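Local coordinates for protein beta-glucuronidase (Dictyoglomus thermophilum, PDB 6XXW) that probably hydrolyses beta-D-glucuronides, as a glycoside hydrolase of family 2 with a sugar-binding domain and a TIM barrel, at residues A[149-154]-A[172-177]; A[98-103]-A[143-148]; A[363-368]-A[412-417]; A[117-122]-A[341-346]. All blocks are in the same frame, centred on the assembly; numbering follows the deposited sequence.

Contact 1 (A[149-154]-A[172-177]); sequences VLPPGE and YYFDFF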
loop_
_atom_site.group_PDB
_atom_site.type_symbol
_atom_site.label_atom_id
_atom_site.label_comp_id
_atom_site.label_asym_id
_atom_site.label_seq_id
_atom_site.Cartn_x
_atom_site.Cartn_y
_atom_site.Cartn_z
ATOM N N VAL A 149 4.814 -31.122 24.633
ATOM C CA VAL A 149 4.722 -31.280 23.186
ATOM C C VAL A 149 5.649 -30.239 22.575
ATOM O O VAL A 149 5.982 -29.232 23.205
ATOM C CB VAL A 149 3.279 -31.130 22.655
ATOM C CG1 VAL A 149 2.906 -29.658 22.542
ATOM C CG2 VAL A 149 3.108 -31.852 21.300
ATOM N N LEU A 150 6.082 -30.492 21.336
ATOM C CA LEU A 150 6.930 -29.562 20.601
ATOM C C LEU A 150 6.191 -29.072 19.362
ATOM O O LEU A 150 5.733 -29.893 18.555
ATOM C CB LEU A 150 8.257 -30.210 20.179
ATOM C CG LEU A 150 9.206 -30.599 21.322
ATOM C CD1 LEU A 150 10.342 -31.438 20.784
ATOM C CD2 LEU A 150 9.753 -29.356 22.032
ATOM N N PRO A 151 6.062 -27.758 19.163
ATOM C CA PRO A 151 6.564 -26.714 20.059
ATOM C C PRO A 151 5.681 -26.531 21.293
ATOM O O PRO A 151 4.473 -26.751 21.217
ATOM C CB PRO A 151 6.527 -25.458 19.183
ATOM C CG PRO A 151 5.363 -25.690 18.289
ATOM C CD PRO A 151 5.374 -27.192 17.989
ATOM N N PRO A 152 6.286 -26.132 22.405
ATOM C CA PRO A 152 5.551 -26.046 23.670
ATOM C C PRO A 152 4.781 -24.741 23.855
ATOM O O PRO A 152 5.014 -23.725 23.199
ATOM C CB PRO A 152 6.664 -26.154 24.714
ATOM C CG PRO A 152 7.824 -25.443 24.052
ATOM C CD PRO A 152 7.730 -25.880 22.589
ATOM N N GLY A 153 3.860 -24.798 24.809
ATOM C CA GLY A 153 3.064 -23.661 25.230
ATOM C C GLY A 153 2.271 -24.083 26.441
ATOM O O GLY A 153 2.435 -25.189 26.956
ATOM N N GLU A 154 1.377 -23.197 26.877
ATOM C CA GLU A 154 0.629 -23.457 28.101
ATOM C C GLU A 154 -0.680 -22.684 28.084
ATOM O O GLU A 154 -0.701 -21.495 27.749
ATOM C CB GLU A 154 1.455 -23.084 29.339
ATOM C CG GLU A 154 2.282 -21.817 29.188
ATOM C CD GLU A 154 3.139 -21.519 30.415
ATOM O OE1 GLU A 154 2.927 -22.167 31.465
ATOM O OE2 GLU A 154 4.006 -20.617 30.338
ATOM N N TYR A 172 2.377 -19.003 24.245
ATOM C CA TYR A 172 3.451 -19.703 23.563
ATOM C C TYR A 172 4.453 -18.673 23.068
ATOM O O TYR A 172 4.128 -17.497 22.876
ATOM C CB TYR A 172 2.935 -20.580 22.418
ATOM C CG TYR A 172 2.102 -19.910 21.341
ATOM C CD1 TYR A 172 0.730 -19.774 21.490
ATOM C CD2 TYR A 172 2.675 -19.491 20.135
ATOM C CE1 TYR A 172 -0.055 -19.204 20.493
ATOM C CE2 TYR A 172 1.890 -18.914 19.117
ATOM C CZ TYR A 172 0.520 -18.784 19.307
ATOM O OH TYR A 172 -0.289 -18.223 18.335
ATOM N N TYR A 173 5.684 -19.133 22.874
ATOM C CA TYR A 173 6.834 -18.252 22.750
ATOM C C TYR A 173 7.583 -18.475 21.450
ATOM O O TYR A 173 8.703 -17.980 21.293
ATOM C CB TYR A 173 7.747 -18.440 23.976
ATOM C CG TYR A 173 6.947 -18.254 25.244
ATOM C CD1 TYR A 173 6.719 -16.982 25.757
ATOM C CD2 TYR A 173 6.350 -19.337 25.879
ATOM C CE1 TYR A 173 5.958 -16.803 26.902
ATOM C CE2 TYR A 173 5.585 -19.167 27.018
ATOM C CZ TYR A 173 5.395 -17.899 27.523
ATOM O OH TYR A 173 4.633 -17.724 28.656
ATOM N N PHE A 174 6.989 -19.194 20.511
ATOM C CA PHE A 174 7.511 -19.258 19.156
ATOM C C PHE A 174 6.794 -18.226 18.293
ATOM O O PHE A 174 5.631 -17.896 18.525
ATOM C CB PHE A 174 7.362 -20.664 18.564
ATOM C CG PHE A 174 5.980 -21.251 18.658
ATOM C CD1 PHE A 174 5.059 -21.078 17.613
ATOM C CD2 PHE A 174 5.616 -22.041 19.742
ATOM C CE1 PHE A 174 3.788 -21.648 17.672
ATOM C CE2 PHE A 174 4.345 -22.634 19.806
ATOM C CZ PHE A 174 3.429 -22.439 18.777
ATOM N N ASP A 175 7.509 -17.706 17.298
ATOM C CA ASP A 175 7.046 -16.562 16.520
ATOM C C ASP A 175 6.451 -17.012 15.189
ATOM O O ASP A 175 6.904 -16.635 14.111
ATOM C CB ASP A 175 8.196 -15.585 16.305
ATOM C CG ASP A 175 7.777 -14.338 15.551
ATOM O OD1 ASP A 175 6.724 -13.752 15.892
ATOM O OD2 ASP A 175 8.503 -13.949 14.613
ATOM N N PHE A 176 5.458 -17.890 15.272
ATOM C CA PHE A 176 4.594 -18.168 14.132
ATOM C C PHE A 176 3.244 -18.562 14.700
ATOM O O PHE A 176 3.166 -19.078 15.812
ATOM C CB PHE A 176 5.151 -19.252 13.191
ATOM C CG PHE A 176 5.558 -20.553 13.876
ATOM C CD1 PHE A 176 6.813 -20.684 14.449
ATOM C CD2 PHE A 176 4.693 -21.652 13.897
ATOM C CE1 PHE A 176 7.200 -21.874 15.050
ATOM C CE2 PHE A 176 5.068 -22.853 14.500
ATOM C CZ PHE A 176 6.324 -22.961 15.083
ATOM N N PHE A 177 2.183 -18.290 13.946
ATOM C CA PHE A 177 0.837 -18.463 14.479
ATOM C C PHE A 177 0.529 -19.937 14.721
ATOM O O PHE A 177 0.899 -20.803 13.923
ATOM C CB PHE A 177 -0.210 -17.873 13.525
ATOM C CG PHE A 177 -1.612 -17.921 14.076
ATOM C CD1 PHE A 177 -1.932 -17.248 15.253
ATOM C CD2 PHE A 177 -2.603 -18.644 13.436
ATOM C CE1 PHE A 177 -3.220 -17.287 15.766
ATOM C CE2 PHE A 177 -3.889 -18.683 13.940
ATOM C CZ PHE A 177 -4.195 -18.014 15.113
HETATM O O HOH W 1 6.764 -21.612 23.318
#

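Contact 2 (A[98-103]-A[143-148]); sequences AAHFSE and NTLTWD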
loop_
_atom_site.group_PDB
_atom_site.type_symbol
_atom_site.label_atom_id
_atom_site.label_comp_id
_atom_site.label_asym_id
_atom_site.label_seq_id
_atom_site.Cartn_x
_atom_site.Cartn_y
_atom_site.Cartn_z
ATOM N N ALA A 98 -1.469 -33.275 11.520
ATOM C CA ALA A 98 -2.572 -32.616 12.222
ATOM C C ALA A 98 -2.032 -31.993 13.504
ATOM O O ALA A 98 -1.474 -32.700 14.346
ATOM C CB ALA A 98 -3.697 -33.610 12.537
ATOM N N ALA A 99 -2.188 -30.681 13.666
ATOM C CA ALA A 99 -1.560 -29.951 14.769
ATOM C C ALA A 99 -2.558 -29.749 15.908
ATOM O O ALA A 99 -3.560 -29.052 15.724
ATOM C CB ALA A 99 -1.040 -28.597 14.272
ATOM N N HIS A 100 -2.285 -30.310 17.096
ATOM C CA HIS A 100 -1.043 -30.970 17.488
ATOM C C HIS A 100 -1.252 -32.388 18.048
ATOM O O HIS A 100 -0.363 -33.229 17.934
ATOM C CB HIS A 100 -0.308 -30.126 18.551
ATOM C CG HIS A 100 -0.019 -28.727 18.102
ATOM N ND1 HIS A 100 1.040 -28.416 17.277
ATOM C CD2 HIS A 100 -0.675 -27.565 18.329
ATOM C CE1 HIS A 100 1.029 -27.118 17.021
ATOM N NE2 HIS A 100 -0.006 -26.579 17.643
ATOM N N PHE A 101 -2.393 -32.630 18.694
ATOM C CA PHE A 101 -2.799 -33.960 19.149
ATOM C C PHE A 101 -3.976 -34.433 18.304
ATOM O O PHE A 101 -4.874 -33.643 17.987
ATOM C CB PHE A 101 -3.221 -33.954 20.624
ATOM C CG PHE A 101 -2.212 -33.353 21.557
ATOM C CD1 PHE A 101 -1.322 -34.158 22.248
ATOM C CD2 PHE A 101 -2.173 -31.982 21.776
ATOM C CE1 PHE A 101 -0.398 -33.603 23.126
ATOM C CE2 PHE A 101 -1.255 -31.429 22.649
ATOM C CZ PHE A 101 -0.366 -32.234 23.321
ATOM N N SER A 102 -3.988 -35.716 17.938
ATOM C CA SER A 102 -5.017 -36.204 17.027
ATOM C C SER A 102 -5.448 -37.621 17.393
ATOM O O SER A 102 -4.662 -38.416 17.911
ATOM C CB SER A 102 -4.529 -36.172 15.574
ATOM O OG SER A 102 -5.594 -36.486 14.675
ATOM N N GLU A 103 -6.716 -37.921 17.112
ATOM C CA GLU A 103 -7.291 -39.257 17.229
ATOM C C GLU A 103 -8.101 -39.554 15.972
ATOM O O GLU A 103 -8.864 -38.700 15.515
ATOM C CB GLU A 103 -8.187 -39.369 18.466
ATOM C CG GLU A 103 -7.426 -39.289 19.796
ATOM C CD GLU A 103 -8.345 -39.002 20.981
ATOM O OE1 GLU A 103 -7.834 -38.884 22.110
ATOM O OE2 GLU A 103 -9.577 -38.890 20.786
ATOM N N ASN A 143 -5.544 -28.432 19.435
ATOM C CA ASN A 143 -4.448 -27.485 19.268
ATOM C C ASN A 143 -3.940 -26.937 20.595
ATOM O O ASN A 143 -3.133 -26.000 20.600
ATOM C CB ASN A 143 -4.864 -26.327 18.344
ATOM C CG ASN A 143 -5.995 -25.508 18.910
ATOM O OD1 ASN A 143 -6.575 -25.872 19.927
ATOM N ND2 ASN A 143 -6.311 -24.380 18.260
ATOM N N THR A 144 -4.378 -27.511 21.716
ATOM C CA THR A 144 -3.943 -27.064 23.033
ATOM C C THR A 144 -2.480 -27.439 23.238
ATOM O O THR A 144 -2.132 -28.622 23.225
ATOM C CB THR A 144 -4.810 -27.712 24.111
ATOM O OG1 THR A 144 -6.191 -27.465 23.809
ATOM C CG2 THR A 144 -4.484 -27.123 25.481
ATOM N N LEU A 145 -1.624 -26.449 23.441
ATOM C CA LEU A 145 -0.215 -26.740 23.679
ATOM C C LEU A 145 0.039 -27.063 25.149
ATOM O O LEU A 145 -0.699 -26.628 26.043
ATOM C CB LEU A 145 0.652 -25.554 23.252
ATOM C CG LEU A 145 0.555 -25.161 21.776
ATOM C CD1 LEU A 145 1.056 -23.736 21.556
ATOM C CD2 LEU A 145 1.328 -26.154 20.931
ATOM N N THR A 146 1.097 -27.844 25.393
ATOM C CA THR A 146 1.590 -28.136 26.732
ATOM C C THR A 146 3.109 -28.034 26.729
ATOM O O THR A 146 3.742 -27.904 25.676
ATOM C CB THR A 146 1.184 -29.535 27.215
ATOM O OG1 THR A 146 1.960 -30.511 26.512
ATOM C CG2 THR A 146 -0.301 -29.797 26.988
ATOM N N TRP A 147 3.715 -28.133 27.915
ATOM C CA TRP A 147 5.169 -28.069 27.951
ATOM C C TRP A 147 5.846 -29.366 27.535
ATOM O O TRP A 147 7.076 -29.380 27.418
ATOM C CB TRP A 147 5.663 -27.652 29.348
ATOM C CG TRP A 147 5.646 -26.166 29.490
ATOM C CD1 TRP A 147 4.735 -25.424 30.183
ATOM C CD2 TRP A 147 6.550 -25.234 28.886
ATOM N NE1 TRP A 147 5.024 -24.088 30.061
ATOM C CE2 TRP A 147 6.131 -23.943 29.266
ATOM C CE3 TRP A 147 7.681 -25.367 28.074
ATOM C CZ2 TRP A 147 6.802 -22.792 28.862
ATOM C CZ3 TRP A 147 8.346 -24.221 27.665
ATOM C CH2 TRP A 147 7.903 -22.950 28.062
ATOM N N ASP A 148 5.110 -30.455 27.296
ATOM C CA ASP A 148 5.766 -31.671 26.822
ATOM C C ASP A 148 5.370 -32.049 25.397
ATOM O O ASP A 148 5.582 -33.190 24.989
ATOM C CB ASP A 148 5.520 -32.850 27.761
ATOM C CG ASP A 148 4.086 -32.992 28.157
ATOM O OD1 ASP A 148 3.204 -32.587 27.373
ATOM O OD2 ASP A 148 3.844 -33.510 29.268
#

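Contact 3 (A[363-368]-A[412-417]); sequences APAVGL and SVANEA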
loop_
_atom_site.group_PDB
_atom_site.type_symbol
_atom_site.label_atom_id
_atom_site.label_comp_id
_atom_site.label_asym_id
_atom_site.label_seq_id
_atom_site.Cartn_x
_atom_site.Cartn_y
_atom_site.Cartn_z
ATOM N N ALA A 363 13.781 -30.117 13.649
ATOM C CA ALA A 363 12.783 -30.596 14.592
ATOM C C ALA A 363 12.015 -29.424 15.202
ATOM O O ALA A 363 12.536 -28.307 15.293
ATOM C CB ALA A 363 13.460 -31.410 15.697
ATOM N N PRO A 364 10.785 -29.668 15.676
ATOM C CA PRO A 364 9.935 -28.557 16.137
ATOM C C PRO A 364 10.260 -28.022 17.526
ATOM O O PRO A 364 9.354 -27.533 18.215
ATOM C CB PRO A 364 8.521 -29.165 16.121
ATOM C CG PRO A 364 8.666 -30.569 15.678
ATOM C CD PRO A 364 10.088 -30.961 15.763
ATOM N N ALA A 365 11.527 -28.092 17.944
ATOM C CA ALA A 365 11.950 -27.604 19.259
ATOM C C ALA A 365 12.244 -26.101 19.186
ATOM O O ALA A 365 13.373 -25.626 19.321
ATOM C CB ALA A 365 13.157 -28.387 19.760
ATOM N N VAL A 366 11.173 -25.351 18.969
ATOM C CA VAL A 366 11.209 -23.898 18.895
ATOM C C VAL A 366 10.258 -23.383 19.965
ATOM O O VAL A 366 9.250 -24.022 20.279
ATOM C CB VAL A 366 10.819 -23.396 17.480
ATOM C CG1 VAL A 366 9.430 -23.912 17.076
ATOM C CG2 VAL A 366 10.897 -21.850 17.386
ATOM N N GLY A 367 10.590 -22.235 20.546
ATOM C CA GLY A 367 9.825 -21.730 21.662
ATOM C C GLY A 367 10.323 -22.168 23.019
ATOM O O GLY A 367 9.645 -21.907 24.022
ATOM N N LEU A 368 11.479 -22.829 23.082
ATOM C CA LEU A 368 12.064 -23.264 24.350
ATOM C C LEU A 368 12.893 -22.128 24.950
ATOM O O LEU A 368 14.087 -22.239 25.224
ATOM C CB LEU A 368 12.900 -24.523 24.145
ATOM C CG LEU A 368 12.139 -25.848 24.035
ATOM C CD1 LEU A 368 11.384 -25.945 22.729
ATOM C CD2 LEU A 368 13.115 -27.026 24.174
ATOM N N SER A 412 18.679 -30.152 12.068
ATOM C CA SER A 412 18.718 -29.120 13.106
ATOM C C SER A 412 17.873 -29.583 14.284
ATOM O O SER A 412 16.697 -29.910 14.113
ATOM C CB SER A 412 18.210 -27.774 12.591
ATOM O OG SER A 412 18.158 -26.844 13.667
ATOM N N VAL A 413 18.472 -29.648 15.472
ATOM C CA VAL A 413 17.733 -30.205 16.602
ATOM C C VAL A 413 16.857 -29.178 17.321
ATOM O O VAL A 413 15.943 -29.577 18.061
ATOM C CB VAL A 413 18.669 -30.893 17.625
ATOM C CG1 VAL A 413 19.425 -32.069 16.974
ATOM C CG2 VAL A 413 19.627 -29.906 18.259
ATOM N N ALA A 414 17.082 -27.878 17.111
ATOM C CA ALA A 414 16.298 -26.849 17.795
ATOM C C ALA A 414 16.580 -25.484 17.178
ATOM O O ALA A 414 17.557 -25.294 16.449
ATOM C CB ALA A 414 16.596 -26.810 19.300
ATOM N N ASN A 415 15.718 -24.522 17.508
ATOM C CA ASN A 415 15.884 -23.132 17.085
ATOM C C ASN A 415 15.739 -22.214 18.287
ATOM O O ASN A 415 14.659 -22.137 18.880
ATOM C CB ASN A 415 14.857 -22.739 16.023
ATOM C CG ASN A 415 15.016 -21.299 15.566
ATOM O OD1 ASN A 415 15.839 -21.001 14.696
ATOM N ND2 ASN A 415 14.232 -20.388 16.159
ATOM N N GLU A 416 16.816 -21.503 18.626
ATOM C CA GLU A 416 16.783 -20.449 19.643
ATOM C C GLU A 416 16.242 -20.951 20.978
ATOM O O GLU A 416 15.425 -20.289 21.623
ATOM C CB GLU A 416 15.976 -19.241 19.152
ATOM C CG GLU A 416 16.553 -18.559 17.895
ATOM C CD GLU A 416 15.865 -17.238 17.574
ATOM O OE1 GLU A 416 14.698 -17.043 17.989
ATOM O OE2 GLU A 416 16.497 -16.388 16.911
ATOM N N ALA A 417 16.696 -22.129 21.399
ATOM C CA ALA A 417 16.429 -22.574 22.758
ATOM C C ALA A 417 17.286 -21.789 23.758
ATOM O O ALA A 417 18.259 -21.120 23.401
ATOM C CB ALA A 417 16.701 -24.073 22.896
HETATM O O HOH W 2 13.732 -23.458 21.055
HETATM O O HOH W 3 12.617 -19.934 20.803
#

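Contact 4 (A[117-122]-A[341-346]); sequences GFLPFE and HYPYSE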
loop_
_atom_site.group_PDB
_atom_site.type_symbol
_atom_site.label_atom_id
_atom_site.label_comp_id
_atom_site.label_asym_id
_atom_site.label_seq_id
_atom_site.Cartn_x
_atom_site.Cartn_y
_atom_site.Cartn_z
ATOM N N GLY A 117 2.378 -32.115 15.687
ATOM C CA GLY A 117 1.619 -31.621 14.560
ATOM C C GLY A 117 2.305 -31.575 13.212
ATOM O O GLY A 117 1.711 -31.023 12.280
ATOM N N PHE A 118 3.517 -32.135 13.056
ATOM C CA PHE A 118 4.274 -31.934 11.821
ATOM C C PHE A 118 4.843 -33.222 11.239
ATOM O O PHE A 118 5.705 -33.163 10.348
ATOM C CB PHE A 118 5.380 -30.909 12.064
ATOM C CG PHE A 118 4.852 -29.632 12.618
ATOM C CD1 PHE A 118 4.371 -28.645 11.772
ATOM C CD2 PHE A 118 4.754 -29.453 13.982
ATOM C CE1 PHE A 118 3.843 -27.481 12.284
ATOM C CE2 PHE A 118 4.225 -28.284 14.503
ATOM C CZ PHE A 118 3.770 -27.304 13.651
ATOM N N LEU A 119 4.353 -34.379 11.678
ATOM C CA LEU A 119 4.783 -35.647 11.104
ATOM C C LEU A 119 3.582 -36.562 10.906
ATOM O O LEU A 119 2.564 -36.414 11.594
ATOM C CB LEU A 119 5.843 -36.328 11.989
ATOM C CG LEU A 119 7.218 -35.641 11.949
ATOM C CD1 LEU A 119 8.121 -36.165 13.061
ATOM C CD2 LEU A 119 7.920 -35.747 10.591
ATOM N N PRO A 120 3.660 -37.491 9.958
ATOM C CA PRO A 120 2.486 -38.292 9.599
ATOM C C PRO A 120 2.259 -39.467 10.540
ATOM O O PRO A 120 3.149 -39.913 11.270
ATOM C CB PRO A 120 2.827 -38.794 8.196
ATOM C CG PRO A 120 4.305 -38.917 8.221
ATOM C CD PRO A 120 4.805 -37.772 9.066
ATOM N N PHE A 121 1.036 -39.989 10.490
ATOM C CA PHE A 121 0.709 -41.161 11.285
ATOM C C PHE A 121 -0.315 -41.976 10.529
ATOM O O PHE A 121 -1.054 -41.448 9.693
ATOM C CB PHE A 121 0.196 -40.793 12.689
ATOM C CG PHE A 121 -0.872 -39.723 12.702
ATOM C CD1 PHE A 121 -0.546 -38.382 12.532
ATOM C CD2 PHE A 121 -2.195 -40.053 12.928
ATOM C CE1 PHE A 121 -1.525 -37.399 12.560
ATOM C CE2 PHE A 121 -3.175 -39.081 12.957
ATOM C CZ PHE A 121 -2.841 -37.750 12.781
ATOM N N GLU A 122 -0.353 -43.272 10.828
ATOM C CA GLU A 122 -1.191 -44.171 10.053
ATOM C C GLU A 122 -1.570 -45.380 10.884
ATOM O O GLU A 122 -0.975 -45.661 11.925
ATOM C CB GLU A 122 -0.491 -44.612 8.761
ATOM C CG GLU A 122 0.768 -45.417 8.981
ATOM C CD GLU A 122 1.310 -46.004 7.689
ATOM O OE1 GLU A 122 1.023 -45.445 6.601
ATOM O OE2 GLU A 122 2.022 -47.027 7.758
ATOM N N HIS A 341 10.135 -24.019 11.415
ATOM C CA HIS A 341 10.906 -24.605 12.516
ATOM C C HIS A 341 10.305 -25.961 12.870
ATOM O O HIS A 341 9.912 -26.187 14.010
ATOM C CB HIS A 341 10.875 -23.711 13.766
ATOM C CG HIS A 341 11.414 -22.329 13.546
ATOM N ND1 HIS A 341 12.741 -22.086 13.262
ATOM C CD2 HIS A 341 10.805 -21.120 13.569
ATOM C CE1 HIS A 341 12.928 -20.784 13.127
ATOM N NE2 HIS A 341 11.767 -20.176 13.305
ATOM N N TYR A 342 10.201 -26.849 11.893
ATOM C CA TYR A 342 9.479 -28.103 12.065
ATOM C C TYR A 342 9.668 -28.879 10.772
ATOM O O TYR A 342 10.023 -28.283 9.743
ATOM C CB TYR A 342 7.990 -27.861 12.359
ATOM C CG TYR A 342 7.423 -26.682 11.591
ATOM C CD1 TYR A 342 7.058 -26.812 10.249
ATOM C CD2 TYR A 342 7.277 -25.436 12.198
ATOM C CE1 TYR A 342 6.566 -25.721 9.530
ATOM C CE2 TYR A 342 6.787 -24.329 11.479
ATOM C CZ TYR A 342 6.441 -24.484 10.160
ATOM O OH TYR A 342 5.954 -23.400 9.476
ATOM N N PRO A 343 9.464 -30.193 10.772
ATOM C CA PRO A 343 9.534 -30.923 9.508
ATOM C C PRO A 343 8.450 -30.425 8.566
ATOM O O PRO A 343 7.325 -30.127 8.983
ATOM C CB PRO A 343 9.310 -32.385 9.924
ATOM C CG PRO A 343 9.738 -32.416 11.390
ATOM C CD PRO A 343 9.297 -31.094 11.932
ATOM N N TYR A 344 8.802 -30.309 7.293
ATOM C CA TYR A 344 7.821 -29.912 6.300
ATOM C C TYR A 344 7.145 -31.154 5.718
ATOM O O TYR A 344 7.463 -32.300 6.060
ATOM C CB TYR A 344 8.461 -29.059 5.199
ATOM C CG TYR A 344 8.859 -27.649 5.615
ATOM C CD1 TYR A 344 8.631 -27.179 6.912
ATOM C CD2 TYR A 344 9.463 -26.781 4.696
ATOM C CE1 TYR A 344 9.018 -25.866 7.289
ATOM C CE2 TYR A 344 9.844 -25.490 5.058
ATOM C CZ TYR A 344 9.617 -25.037 6.353
ATOM O OH TYR A 344 10.017 -23.752 6.673
ATOM N N SER A 345 6.173 -30.923 4.846
ATOM C CA SER A 345 5.534 -32.025 4.148
ATOM C C SER A 345 6.557 -32.783 3.311
ATOM O O SER A 345 7.509 -32.201 2.776
ATOM C CB SER A 345 4.420 -31.497 3.250
ATOM O OG SER A 345 4.977 -30.717 2.211
ATOM N N GLU A 346 6.342 -34.101 3.197
ATOM C CA GLU A 346 7.178 -34.927 2.329
ATOM C C GLU A 346 7.187 -34.392 0.908
ATOM O O GLU A 346 8.218 -34.448 0.218
ATOM C CB GLU A 346 6.680 -36.376 2.351
ATOM C CG GLU A 346 6.516 -36.947 3.760
ATOM C CD GLU A 346 5.065 -37.034 4.245
ATOM O OE1 GLU A 346 4.389 -35.975 4.354
ATOM O OE2 GLU A 346 4.617 -38.171 4.550
#

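Contact 1 (A[149-154]-A[172-177])
P151, which follows a cis peptide bond, lays CG of its ring over one face of F174, with CB beside the CD2-CE2 rim. This is a CH-pi contact in which P151 CG stands 3.9 Å from the F174 centroid and 25° off the normal. CD2 of Y172 lies against the opposite face, toward its rim, and the carbonyl O of P152 meets the ring in plane at its edge, 3.6 Å from F174 CE2. With CG of F174 between its own backbone N and carbonyl carbon (chi1 51°), the phenyl is turned back into this slot, and its CD1 rests over the centre of the F176 ring. Replacing F174 with an alanine would probably open a gap between P151 and Y172 and take away the ring edge that rests over one face of F176. The outer side is far looser. There a water links P152 O to Y173 N (2.7 Å to each), while E154 is modelled in two conformers, and the weak 3.4 Å bond from Y173 OH to its OE2 is doubtful. The whole forms the base of a two-stranded antiparallel hairpin, strands 153-157 and 168-172, in the sugar-binding domain; the loop that follows strand 168-172 carries D175 to a salt bridge with R563.

Contact 2 (A[98-103]-A[143-148])
H100 and N143 approach to 5.2 Å between CA atoms at a classic beta bulge, in which H100, preceded by a cis peptide bond, and F101 both face D142. H100 has its CB directed toward the 143-148 loop, with CG anti to the carbonyl carbon (chi1 -57°), and L145 CD2 lies over one face of the imidazole, 3.8 Å from the ring centroid and 22° off the normal. CB of A99 backs the other face, and N143 O meets the edge in plane, 3.7 Å from H100 CD2. H100 NE2 bonds to N178 OD1, while the amide nitrogen of N178 reaches back weakly to N143 O, so one asparagine bridges both partners. A leucine in place of H100 would probably leave N178 OD1 without this mate and L145 without a flat ring to lie on.

F101 brings its edge to the neighbouring carbonyl: CE2 is 3.0 Å from T144 O, a close approach in the ring plane to a buried oxygen that has no hydrogen-bond partner in the model. Farther along, T146 OG1 donates to D148 OD1 (2.6 Å), meeting it on the anti side and 35° out of the carboxylate plane. N143 turns its amide away to G72 and Y70. The arrangement is a classic bulge at the break between strands 90-99 and 101-106, in the antiparallel sheet of the sugar-binding domain.

Contact 3 (A[363-368]-A[412-417])
V366 sends its CG2 branch anti to the backbone N, and N415 does the same with CG (chi1 -180°); the two side chains therefore run side by side in the same direction, V366 CG2 lying 3.8 Å from N415 ND2. Behind them the backbones are joined at two points. A363 N donates to S412 O at 3.0 Å, nearly along the C=O axis. N415 N reaches A365 O at 3.2 Å from above, 40° out of the carbonyl plane. A365 is the centre of an inverse gamma turn, and its CB packs on A414 CB at 3.8 Å.

Around G367 direct backbone bonds give way to water. One molecule donates to A365 O and to N415 O, the latter at 2.7 Å, and accepts from L368 N; A365 O is thus gripped twice. A second accepts from G367 N and donates to E416 O. At the far end L368 O receives a CA-H...O contact from A417 CA (3.4 Å), and the two CB atoms touch.

The polar ends of N415 and E416 reach a bound Tris molecule, which may mark a pocket: N415 OD1 bonds to R338 and ND2 to Tris, while E416 holds N467 with OE2 and Tris with OE1. The contact joins the loop leaving strand 358-362 to the C-terminal end of the adjacent parallel strand 408-415 of the TIM barrel, and an Asn-Glu pair at the end of the fourth strand is consistent with the acid/base site of family 2 glycosidases.

Contact 4 (A[117-122]-A[341-346])
Where the sugar-binding domain meets the TIM barrel, F118 from the former and Y342 from the latter join in an offset stack, centroids 4.5 Å apart and planes at 19°. Y342 CB lies over the F118 face, 3.8 Å from that centroid; with CG between the backbone N and the carbonyl carbon (chi1 37°), its ring follows in the offset stack, and F118 CE1 lies over the tyrosine ring toward its rim. The stack thus overlaps the root of Y342 and not its hydroxyl, which goes on to K315, H307 and the backbone N of E308.

P343 continues the apolar seam. Its CD rests on F118 CB at 3.9 Å and its CB meets L119 CD2 at 3.7 Å, the leucine and proline crossing at about a right angle. No hydrogen bond spans the two segments directly; instead R184 reaches both, giving NH1 to F118 O and NH2 to P343 O, and so satisfies two buried carbonyl oxygens that lie 3.7 Å from each other. At the edge of the contact E346, its chain bent at chi2 (104°), brings OE2 to 3.8 Å from P120 CG. The preceding S345 is the N-cap of helix 346-355, and helix 385-402 covers L119, P120 and P343. This is an interdomain seam, with the loop leading into strand 121-124 fitted against the loop that leads from the second barrel strand to its helix.

Contacts 1, 3 and 4 are buried, whereas contact 2 is only partly so; its centre lies about 17 Å from the centre of the chain, nearly as far as that of buried contact 1 (about 16 Å). Contacts 1 and 2 share the sugar-binding domain and adjoin through G153 N and T146 O, probably a hydrogen bond; contacts 2 and 4 reach the same antiparallel sheet. Contact 3 lies wholly in the barrel, and contact 4 spans both domains. Rings and prolines dominate contacts 1 and 4, and contact 2 sets carbonyl oxygens at the edges of an imidazole and a phenyl ring, while contact 3 relies on backbone bonds and water. V366 packs on P151, F176 and H341.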